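Local coordinates for Afp3 (Serratia entomophila, PDB 6RBN), which probably assembles with many copies of itself into the contractile helical sheath around the inner tube of the anti-feeding prophage, an injection system, at residues D[30-35]-D[157-162]; D[108-113]-D[266-271]; D[34-39]-D[126-131]; D[184-189]-D[273-278]. All coordinates share one frame; numbering follows the deposited sequence.

Contact 1: residues D[30-35]-D[157-162]; sequences PLFVAR and ASPDPD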
# COMPACT_ATOMS: atom_id res chain seq x y z
N PRO D 30 -37.69 53.57 -8.26
CA PRO D 30 -37.99 54.97 -8.55
C PRO D 30 -38.59 55.73 -7.37
O PRO D 30 -38.95 55.16 -6.35
CB PRO D 30 -39.01 54.86 -9.69
CG PRO D 30 -39.69 53.58 -9.43
CD PRO D 30 -38.68 52.66 -8.85
N LEU D 31 -38.69 57.05 -7.55
CA LEU D 31 -39.28 57.97 -6.57
C LEU D 31 -40.31 58.85 -7.27
O LEU D 31 -39.99 59.94 -7.76
CB LEU D 31 -38.20 58.80 -5.88
CG LEU D 31 -38.70 59.81 -4.84
CD1 LEU D 31 -39.34 59.14 -3.66
CD2 LEU D 31 -37.58 60.72 -4.41
N PHE D 32 -41.55 58.40 -7.31
CA PHE D 32 -42.58 59.13 -8.04
C PHE D 32 -43.02 60.35 -7.23
O PHE D 32 -43.60 60.20 -6.15
CB PHE D 32 -43.76 58.23 -8.35
CG PHE D 32 -43.41 57.07 -9.23
CD1 PHE D 32 -43.17 57.26 -10.57
CD2 PHE D 32 -43.35 55.79 -8.72
CE1 PHE D 32 -42.85 56.21 -11.39
CE2 PHE D 32 -43.04 54.74 -9.53
CZ PHE D 32 -42.78 54.94 -10.86
N VAL D 33 -42.74 61.53 -7.76
CA VAL D 33 -43.17 62.79 -7.15
C VAL D 33 -44.42 63.23 -7.89
O VAL D 33 -44.35 63.72 -9.02
CB VAL D 33 -42.07 63.85 -7.21
CG1 VAL D 33 -42.56 65.15 -6.62
CG2 VAL D 33 -40.83 63.37 -6.48
N ALA D 34 -45.58 63.04 -7.26
CA ALA D 34 -46.85 63.41 -7.87
C ALA D 34 -47.82 63.81 -6.77
O ALA D 34 -47.45 63.92 -5.60
CB ALA D 34 -47.39 62.26 -8.73
N ARG D 35 -49.07 64.03 -7.15
CA ARG D 35 -50.10 64.51 -6.22
C ARG D 35 -50.81 63.31 -5.59
O ARG D 35 -51.96 63.00 -5.89
CB ARG D 35 -51.08 65.42 -6.93
CG ARG D 35 -50.50 66.74 -7.40
CD ARG D 35 -51.58 67.60 -8.04
NE ARG D 35 -51.08 68.91 -8.44
CZ ARG D 35 -50.61 69.19 -9.65
NH1 ARG D 35 -50.56 68.24 -10.58
NH2 ARG D 35 -50.18 70.41 -9.93
N ALA D 157 -38.15 60.07 -12.16
CA ALA D 157 -39.37 59.84 -12.96
C ALA D 157 -40.66 60.37 -12.31
O ALA D 157 -41.50 59.60 -11.88
CB ALA D 157 -39.53 58.36 -13.29
N SER D 158 -40.80 61.70 -12.24
CA SER D 158 -42.01 62.29 -11.64
C SER D 158 -43.20 62.23 -12.61
O SER D 158 -43.16 62.89 -13.66
CB SER D 158 -41.76 63.73 -11.24
OG SER D 158 -41.60 64.55 -12.39
N PRO D 159 -44.29 61.49 -12.29
CA PRO D 159 -45.41 61.23 -13.23
C PRO D 159 -46.59 62.19 -13.12
O PRO D 159 -47.70 61.83 -12.69
CB PRO D 159 -45.81 59.81 -12.85
CG PRO D 159 -45.61 59.78 -11.36
CD PRO D 159 -44.43 60.68 -11.06
N ASP D 160 -46.42 63.44 -13.55
CA ASP D 160 -47.53 64.36 -13.36
C ASP D 160 -47.90 65.04 -14.68
O ASP D 160 -47.02 65.43 -15.44
CB ASP D 160 -47.17 65.42 -12.32
CG ASP D 160 -48.36 66.23 -11.87
OD1 ASP D 160 -49.20 65.69 -11.13
OD2 ASP D 160 -48.46 67.41 -12.27
N PRO D 161 -49.20 65.17 -14.98
CA PRO D 161 -49.59 65.73 -16.28
C PRO D 161 -49.40 67.23 -16.41
O PRO D 161 -49.41 67.74 -17.54
CB PRO D 161 -51.07 65.35 -16.39
CG PRO D 161 -51.52 65.24 -14.99
CD PRO D 161 -50.37 64.68 -14.23
N ASP D 162 -49.25 67.96 -15.31
CA ASP D 162 -49.03 69.40 -15.40
C ASP D 162 -47.61 69.68 -15.87
O ASP D 162 -46.68 68.93 -15.58
CB ASP D 162 -49.28 70.06 -14.04
CG ASP D 162 -49.41 71.57 -14.13
OD1 ASP D 162 -49.34 72.13 -15.24
OD2 ASP D 162 -49.58 72.21 -13.07
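R35 faces two aspartates, D160 and D162, in a salt-bridge network. The shorter pair joins R35 NH1 to D160 OD2 at 2.8 Å; counted as a hydrogen bond it is weak, since the N-H points well off the oxygen (angle 121°) and the guanidinium and carboxylate planes are turned 51° apart. D162 is a longer partner: its OD2 lies at the guanidinium edge, 3.7 Å from R35 NH2, the two planes nearly coplanar. Arginine suits this place because its chain, extended from CG to NE, carries the charge to carboxylates that the strand backbone could not meet. The other side of the network is stiffened by an Asx turn, in which D162 N donates to D160 OD2 from above the carboxylate plane (3.2 Å). The guanidinium also makes a cation-pi contact with Y165.

In the fold, strand 31-34 is an outermost strand of a mixed three-stranded sheet, and residues 157-162 form the connection leading into helix 163-172. The two chains run nearly the same way, 18° apart, yet no backbone hydrogen bond links them; side chains, packed partly on backbone carbonyls, do the joining.

The apolar contacts centre on F32 and P159. F32 CD1 approaches P159 CG obliquely at 3.6 Å, the side chains crossing at about a right angle, while CE1 of the F32 ring lies 4.4 Å from A157 CB. A34 CB meets the same P159 CG at 4.0 Å. Proline offers a rigid ring with no N-H left needing a partner. Small S158 lets the chains draw close, its CB 4.0 Å from V33 CB.

Contact 2: residues D[108-113]-D[266-271]; sequences DPTASV and LSLPPS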
# COMPACT_ATOMS: atom_id res chain seq x y z
N ASP D 108 -58.97 65.98 -12.95
CA ASP D 108 -59.04 64.55 -12.74
C ASP D 108 -57.78 64.07 -12.04
O ASP D 108 -56.66 64.38 -12.49
CB ASP D 108 -59.22 63.82 -14.08
CG ASP D 108 -59.48 62.35 -13.90
OD1 ASP D 108 -60.62 61.99 -13.53
OD2 ASP D 108 -58.55 61.55 -14.10
N PRO D 109 -57.90 63.32 -10.95
CA PRO D 109 -56.71 62.80 -10.26
C PRO D 109 -56.08 61.67 -11.05
O PRO D 109 -56.74 60.69 -11.40
CB PRO D 109 -57.26 62.31 -8.92
CG PRO D 109 -58.56 63.02 -8.77
CD PRO D 109 -59.11 63.13 -10.14
N THR D 110 -54.78 61.81 -11.34
CA THR D 110 -54.07 60.88 -12.20
C THR D 110 -52.86 60.24 -11.52
O THR D 110 -52.13 59.49 -12.17
CB THR D 110 -53.61 61.58 -13.48
OG1 THR D 110 -52.76 62.68 -13.14
CG2 THR D 110 -54.79 62.09 -14.29
N ALA D 111 -52.63 60.53 -10.24
CA ALA D 111 -51.47 59.96 -9.56
C ALA D 111 -51.68 58.50 -9.19
O ALA D 111 -50.73 57.72 -9.21
CB ALA D 111 -51.14 60.77 -8.31
N SER D 112 -52.91 58.12 -8.86
CA SER D 112 -53.20 56.72 -8.58
C SER D 112 -53.31 55.88 -9.84
O SER D 112 -53.08 54.67 -9.79
CB SER D 112 -54.48 56.60 -7.77
OG SER D 112 -54.80 55.24 -7.53
N VAL D 113 -53.66 56.50 -10.97
CA VAL D 113 -53.71 55.78 -12.24
C VAL D 113 -52.30 55.49 -12.73
O VAL D 113 -52.03 54.43 -13.31
CB VAL D 113 -54.54 56.59 -13.26
CG1 VAL D 113 -54.60 55.90 -14.61
CG2 VAL D 113 -55.94 56.83 -12.72
N LEU D 266 -57.80 60.11 -20.41
CA LEU D 266 -56.83 60.96 -19.74
C LEU D 266 -55.43 60.67 -20.25
O LEU D 266 -55.06 59.51 -20.45
CB LEU D 266 -56.93 60.79 -18.22
CG LEU D 266 -56.79 59.41 -17.56
CD1 LEU D 266 -55.36 59.10 -17.14
CD2 LEU D 266 -57.73 59.29 -16.38
N SER D 267 -54.66 61.73 -20.47
CA SER D 267 -53.32 61.62 -21.03
C SER D 267 -52.29 61.68 -19.91
O SER D 267 -52.27 62.65 -19.14
CB SER D 267 -53.07 62.73 -22.05
OG SER D 267 -53.03 64.00 -21.42
N LEU D 268 -51.46 60.66 -19.82
CA LEU D 268 -50.43 60.58 -18.81
C LEU D 268 -49.05 60.80 -19.40
O LEU D 268 -48.80 60.40 -20.54
CB LEU D 268 -50.45 59.21 -18.12
CG LEU D 268 -51.62 59.01 -17.17
CD1 LEU D 268 -51.65 57.60 -16.64
CD2 LEU D 268 -51.48 59.98 -16.04
N PRO D 269 -48.15 61.44 -18.66
CA PRO D 269 -46.75 61.44 -19.06
C PRO D 269 -46.15 60.06 -18.91
O PRO D 269 -46.49 59.33 -17.96
CB PRO D 269 -46.11 62.44 -18.09
CG PRO D 269 -46.99 62.42 -16.91
CD PRO D 269 -48.37 62.21 -17.43
N PRO D 270 -45.28 59.64 -19.82
CA PRO D 270 -44.90 58.22 -19.90
C PRO D 270 -43.89 57.76 -18.87
O PRO D 270 -43.51 56.59 -18.91
CB PRO D 270 -44.32 58.12 -21.32
CG PRO D 270 -43.77 59.46 -21.59
CD PRO D 270 -44.69 60.43 -20.91
N SER D 271 -43.46 58.61 -17.93
CA SER D 271 -42.36 58.24 -17.03
C SER D 271 -42.75 57.17 -16.03
O SER D 271 -41.89 56.44 -15.55
CB SER D 271 -41.85 59.47 -16.30
OG SER D 271 -41.17 60.34 -17.18
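S271 OG is gripped by hydrogen bonds to D188 OD1 and L186 O, yet S271 itself does not touch 108-113; earlier in its segment, L266 and L268 reach across to T110 and V113. No hydrogen bond crosses between 108-113 and 266-271, so methyl groups carry the contact. V113 is a shared partner of both leucines, as T110 is: its CG1 branch, placed anti to the backbone N (chi1 179°), lies 4.1 Å from L266 CD1 and 4.0 Å from L268 CD1. Branching at CB suits valine to this place, giving a broad, short surface near the start of helix 111-120.

T110 meets the leucines from beside V113, mainly through CB and CG2. T110 CB is 3.7 Å from L268 CD2, and its methyl CG2 is 4.2 Å from L266 CD1; in both pairs the side chains slide past each other in opposite directions. D108 comes across L266 at about a right angle, with OD2 near CD2, a plain van der Waals neighbour.

L266 and L268 point the same way because strand residues alternate; S267 between them points to the other side, onto E212. Strand 266-268 is an outermost strand of an antiparallel sheet, hydrogen-bonded through L266 and L268 to V213 and V211 of strand 211-213. Through V113 and T110 the contact joins the start of helix 111-120 to this sheet edge, while S112 faces helix 53-59.

Contact 3: residues D[34-39]-D[126-131]; sequences ARFTPL and CYLYPL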
# COMPACT_ATOMS: atom_id res chain seq x y z
N ALA D 34 -45.58 63.04 -7.26
CA ALA D 34 -46.85 63.41 -7.87
C ALA D 34 -47.82 63.81 -6.77
O ALA D 34 -47.45 63.92 -5.60
CB ALA D 34 -47.39 62.26 -8.73
N ARG D 35 -49.07 64.03 -7.15
CA ARG D 35 -50.10 64.51 -6.22
C ARG D 35 -50.81 63.31 -5.59
O ARG D 35 -51.96 63.00 -5.89
CB ARG D 35 -51.08 65.42 -6.93
CG ARG D 35 -50.50 66.74 -7.40
CD ARG D 35 -51.58 67.60 -8.04
NE ARG D 35 -51.08 68.91 -8.44
CZ ARG D 35 -50.61 69.19 -9.65
NH1 ARG D 35 -50.56 68.24 -10.58
NH2 ARG D 35 -50.18 70.41 -9.93
N PHE D 36 -50.10 62.65 -4.69
CA PHE D 36 -50.66 61.53 -3.95
C PHE D 36 -51.37 62.04 -2.71
O PHE D 36 -50.84 62.90 -1.99
CB PHE D 36 -49.58 60.52 -3.57
CG PHE D 36 -48.90 59.89 -4.74
CD1 PHE D 36 -49.54 58.91 -5.47
CD2 PHE D 36 -47.62 60.27 -5.10
CE1 PHE D 36 -48.92 58.33 -6.56
CE2 PHE D 36 -46.99 59.69 -6.17
CZ PHE D 36 -47.64 58.72 -6.90
N THR D 37 -52.56 61.52 -2.46
CA THR D 37 -53.36 61.97 -1.32
C THR D 37 -53.33 60.92 -0.23
O THR D 37 -53.88 59.82 -0.43
CB THR D 37 -54.80 62.26 -1.75
OG1 THR D 37 -55.40 61.05 -2.23
CG2 THR D 37 -54.83 63.30 -2.85
N PRO D 38 -52.70 61.18 0.91
CA PRO D 38 -52.64 60.18 1.97
C PRO D 38 -53.98 60.01 2.67
O PRO D 38 -54.89 60.84 2.56
CB PRO D 38 -51.60 60.75 2.94
CG PRO D 38 -50.81 61.72 2.13
CD PRO D 38 -51.80 62.31 1.18
N LEU D 39 -54.11 58.90 3.39
CA LEU D 39 -55.25 58.68 4.26
C LEU D 39 -54.97 59.18 5.67
O LEU D 39 -55.69 60.04 6.19
CB LEU D 39 -55.63 57.19 4.28
CG LEU D 39 -56.22 56.67 2.97
CD1 LEU D 39 -56.43 55.18 3.04
CD2 LEU D 39 -57.53 57.38 2.68
N CYS D 126 -40.70 50.99 -5.12
CA CYS D 126 -41.55 52.13 -5.48
C CYS D 126 -41.75 53.19 -4.40
O CYS D 126 -42.82 53.26 -3.80
CB CYS D 126 -42.92 51.60 -5.94
SG CYS D 126 -44.00 52.82 -6.71
N TYR D 127 -40.71 53.94 -4.06
CA TYR D 127 -40.83 55.04 -3.11
C TYR D 127 -41.70 56.16 -3.68
O TYR D 127 -41.69 56.43 -4.88
CB TYR D 127 -39.45 55.58 -2.73
CG TYR D 127 -38.66 54.63 -1.88
CD1 TYR D 127 -38.83 54.59 -0.51
CD2 TYR D 127 -37.78 53.73 -2.46
CE1 TYR D 127 -38.12 53.71 0.27
CE2 TYR D 127 -37.07 52.85 -1.69
CZ TYR D 127 -37.24 52.84 -0.32
OH TYR D 127 -36.52 51.95 0.45
N LEU D 128 -42.48 56.79 -2.81
CA LEU D 128 -43.38 57.87 -3.19
C LEU D 128 -43.10 59.10 -2.34
O LEU D 128 -42.79 58.98 -1.15
CB LEU D 128 -44.85 57.50 -3.03
CG LEU D 128 -45.44 56.36 -3.85
CD1 LEU D 128 -46.92 56.26 -3.55
CD2 LEU D 128 -45.19 56.54 -5.32
N TYR D 129 -43.24 60.27 -2.94
CA TYR D 129 -43.16 61.55 -2.23
C TYR D 129 -44.37 62.39 -2.58
O TYR D 129 -44.39 63.02 -3.66
CB TYR D 129 -41.87 62.29 -2.58
CG TYR D 129 -41.72 63.60 -1.85
CD1 TYR D 129 -41.42 63.63 -0.49
CD2 TYR D 129 -41.86 64.81 -2.51
CE1 TYR D 129 -41.27 64.82 0.18
CE2 TYR D 129 -41.72 66.01 -1.85
CZ TYR D 129 -41.42 66.00 -0.50
OH TYR D 129 -41.28 67.19 0.17
N PRO D 130 -45.40 62.44 -1.73
CA PRO D 130 -46.57 63.27 -2.03
C PRO D 130 -46.29 64.76 -1.93
O PRO D 130 -45.95 65.28 -0.86
CB PRO D 130 -47.60 62.81 -1.00
CG PRO D 130 -46.79 62.27 0.12
CD PRO D 130 -45.57 61.66 -0.49
N LEU D 131 -46.42 65.46 -3.05
CA LEU D 131 -46.13 66.88 -3.15
C LEU D 131 -47.31 67.54 -3.84
O LEU D 131 -47.52 67.33 -5.04
CB LEU D 131 -44.81 67.09 -3.91
CG LEU D 131 -44.06 68.42 -4.01
CD1 LEU D 131 -44.54 69.26 -5.16
CD2 LEU D 131 -44.18 69.19 -2.71
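With CG anti to its own carbonyl carbon (chi1 -63°), F36 swings its ring toward L128, whose CG takes the same placement and lifts both methyls to meet it. L128 CD1 sits over the centre of the F36 ring, 4.0 Å from the centroid and only 4° off the normal, a CH-pi contact. The second methyl, L128 CD2, reaches F36 CZ at 3.6 Å. A forked leucine can thus cover the ring's middle and rim together, the two side chains crossing at about a right angle.

Strands 31-34 and 127-130 are parallel neighbours in a mixed sheet, paired further back through F32 with Y127 and Y129. Their last link here is L131 N to A34 O, 3.2 Å long and straight at 179°. Proline is tolerated at P130 because this bond comes from L131 N. A34 O also accepts a weak bond from F36 N (3.1 Å), closing an inverse gamma turn centred on R35 that kinks the chain just after the strand while F36 stays beside P130.

Beyond the turn, P130 CB packs against F36 CB at 4.0 Å, and P130 CA lies near the plane of the aromatic ring at its edge. F36 also touches A111 and L115 of helix 111-120.

Contact 4: residues D[184-189]-D[273-278]; sequences FLLADS and LIAGVY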
# COMPACT_ATOMS: atom_id res chain seq x y z
N PHE D 184 -30.87 58.63 -11.79
CA PHE D 184 -31.13 58.69 -13.22
C PHE D 184 -32.53 59.27 -13.40
O PHE D 184 -33.51 58.64 -13.03
CB PHE D 184 -31.02 57.31 -13.85
CG PHE D 184 -30.99 57.32 -15.34
CD1 PHE D 184 -29.83 57.65 -16.02
CD2 PHE D 184 -32.12 56.99 -16.08
CE1 PHE D 184 -29.80 57.66 -17.40
CE2 PHE D 184 -32.09 57.00 -17.45
CZ PHE D 184 -30.92 57.34 -18.11
N LEU D 185 -32.60 60.47 -13.97
CA LEU D 185 -33.87 61.16 -14.16
C LEU D 185 -34.55 60.71 -15.44
O LEU D 185 -33.90 60.57 -16.48
CB LEU D 185 -33.65 62.67 -14.19
CG LEU D 185 -34.85 63.59 -14.39
CD1 LEU D 185 -35.84 63.45 -13.26
CD2 LEU D 185 -34.38 65.02 -14.49
N LEU D 186 -35.85 60.47 -15.36
CA LEU D 186 -36.67 60.15 -16.53
C LEU D 186 -37.60 61.33 -16.78
O LEU D 186 -38.72 61.39 -16.28
CB LEU D 186 -37.46 58.86 -16.31
CG LEU D 186 -36.64 57.59 -16.18
CD1 LEU D 186 -37.54 56.41 -15.89
CD2 LEU D 186 -35.86 57.36 -17.45
N ALA D 187 -37.12 62.28 -17.58
CA ALA D 187 -37.88 63.47 -17.89
C ALA D 187 -38.85 63.21 -19.03
O ALA D 187 -38.84 62.15 -19.67
CB ALA D 187 -36.95 64.63 -18.23
N ASP D 188 -39.71 64.19 -19.29
CA ASP D 188 -40.74 64.08 -20.31
C ASP D 188 -40.76 65.34 -21.14
O ASP D 188 -40.83 66.44 -20.60
CB ASP D 188 -42.11 63.86 -19.67
CG ASP D 188 -42.24 62.51 -19.04
OD1 ASP D 188 -41.67 61.54 -19.58
OD2 ASP D 188 -42.86 62.41 -17.96
N SER D 189 -40.71 65.17 -22.46
CA SER D 189 -40.77 66.33 -23.33
C SER D 189 -42.20 66.86 -23.39
O SER D 189 -43.17 66.17 -23.08
CB SER D 189 -40.29 65.96 -24.73
OG SER D 189 -40.33 67.08 -25.58
N LEU D 273 -44.60 54.64 -16.77
CA LEU D 273 -44.58 53.37 -17.49
C LEU D 273 -43.16 52.96 -17.83
O LEU D 273 -42.83 51.77 -17.81
CB LEU D 273 -45.42 53.47 -18.76
CG LEU D 273 -46.95 53.39 -18.69
CD1 LEU D 273 -47.59 54.68 -18.21
CD2 LEU D 273 -47.50 52.99 -20.04
N ILE D 274 -42.30 53.93 -18.17
CA ILE D 274 -40.92 53.61 -18.55
C ILE D 274 -40.12 53.19 -17.32
O ILE D 274 -39.21 52.35 -17.41
CB ILE D 274 -40.29 54.81 -19.28
CG1 ILE D 274 -41.11 55.15 -20.52
CG2 ILE D 274 -38.89 54.51 -19.74
CD1 ILE D 274 -41.22 54.03 -21.52
N ALA D 275 -40.47 53.72 -16.15
CA ALA D 275 -39.87 53.24 -14.91
C ALA D 275 -40.27 51.80 -14.62
O ALA D 275 -39.54 51.07 -13.95
CB ALA D 275 -40.25 54.15 -13.75
N GLY D 276 -41.44 51.39 -15.11
CA GLY D 276 -41.82 50.00 -15.01
C GLY D 276 -41.02 49.10 -15.94
O GLY D 276 -40.59 48.02 -15.55
N VAL D 277 -40.79 49.55 -17.18
CA VAL D 277 -40.16 48.67 -18.15
C VAL D 277 -38.65 48.62 -17.96
O VAL D 277 -37.98 47.79 -18.57
CB VAL D 277 -40.51 49.09 -19.59
CG1 VAL D 277 -42.01 49.20 -19.77
CG2 VAL D 277 -39.79 50.35 -19.99
N TYR D 278 -38.09 49.50 -17.13
CA TYR D 278 -36.70 49.33 -16.74
C TYR D 278 -36.55 48.14 -15.80
O TYR D 278 -35.61 47.35 -15.92
CB TYR D 278 -36.13 50.58 -16.08
CG TYR D 278 -35.80 51.73 -17.00
CD1 TYR D 278 -36.03 51.66 -18.36
CD2 TYR D 278 -35.16 52.86 -16.50
CE1 TYR D 278 -35.72 52.72 -19.19
CE2 TYR D 278 -34.82 53.90 -17.33
CZ TYR D 278 -35.10 53.83 -18.67
OH TYR D 278 -34.76 54.87 -19.49
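Helix 271-284 packs over strand 185-188, which pairs in parallel with strand 204-207; such helix-on-parallel-strand layering is consistent with the subtilisin-like domain to which the helix is assigned. Strand and helix segments approach to 10.1 Å between axes, with their directions 145° apart, nearer antiparallel than parallel.

L186 is the strand's main contribution. Its CG lies anti to the carbonyl carbon (chi1 -66°), which turns the fork of the side chain toward the helix. L186 CD1 drops onto A275, 4.1 Å from A275 CB, where a small alanine leaves room for the leucine to settle close to the helix backbone; the same methyl, L186 CD1, is 4.0 Å from A275 N and also touches the Y278 ring. L186 CD2 meets Y278 nearer its hydroxyl, 3.6 Å from Y278 CE2 and 3.4 Å from OH, arriving obliquely to the ring as the two side chains slide past each other in opposite directions.

F184, two residues earlier and on the same side of the strand, adds a second touch on Y278. Here ring edges meet: F184 CE2 is 4.1 Å from Y278 CE2 and 4.0 Å from Y278 OH, each group lying near the plane of the other's ring. Both rings also touch I347 of helix 347-364.

The side chains touching across the interface are hydrocarbon save for one hydroxyl, and no hydrogen bond passes between the segments. Tyrosine suits its place because its ring spans the apolar layer while the buried OH is satisfied by Y207 OH on the neighbouring strand; polar links from this helix to strand 185-188 come instead from S271, which bonds D188 and L186.

How the contacts relate
Contacts 1 and 3 share A34 and R35 at the end of strand 31-34, and both reach the mixed sheet through neighbouring strands 31-34 and 127-130; their centres lie 9 Å apart. Contact 2 is also 9 Å from contact 1: its A111 touches A34 and R35, and F36 of contact 3. Contact 4 is 10 Å from contact 1, joined through A157 and F32 packing on A275, but 17 Å from contact 3, without touching it. S271 of contact 2 bonds D188 and L186 of contact 4. Along the chain contact 2 alternates with contacts 1, 3 and 4, whereas contacts 1 and 3 close before contact 4 opens. Sequence-distant segments thus interlock within a single sheath subunit.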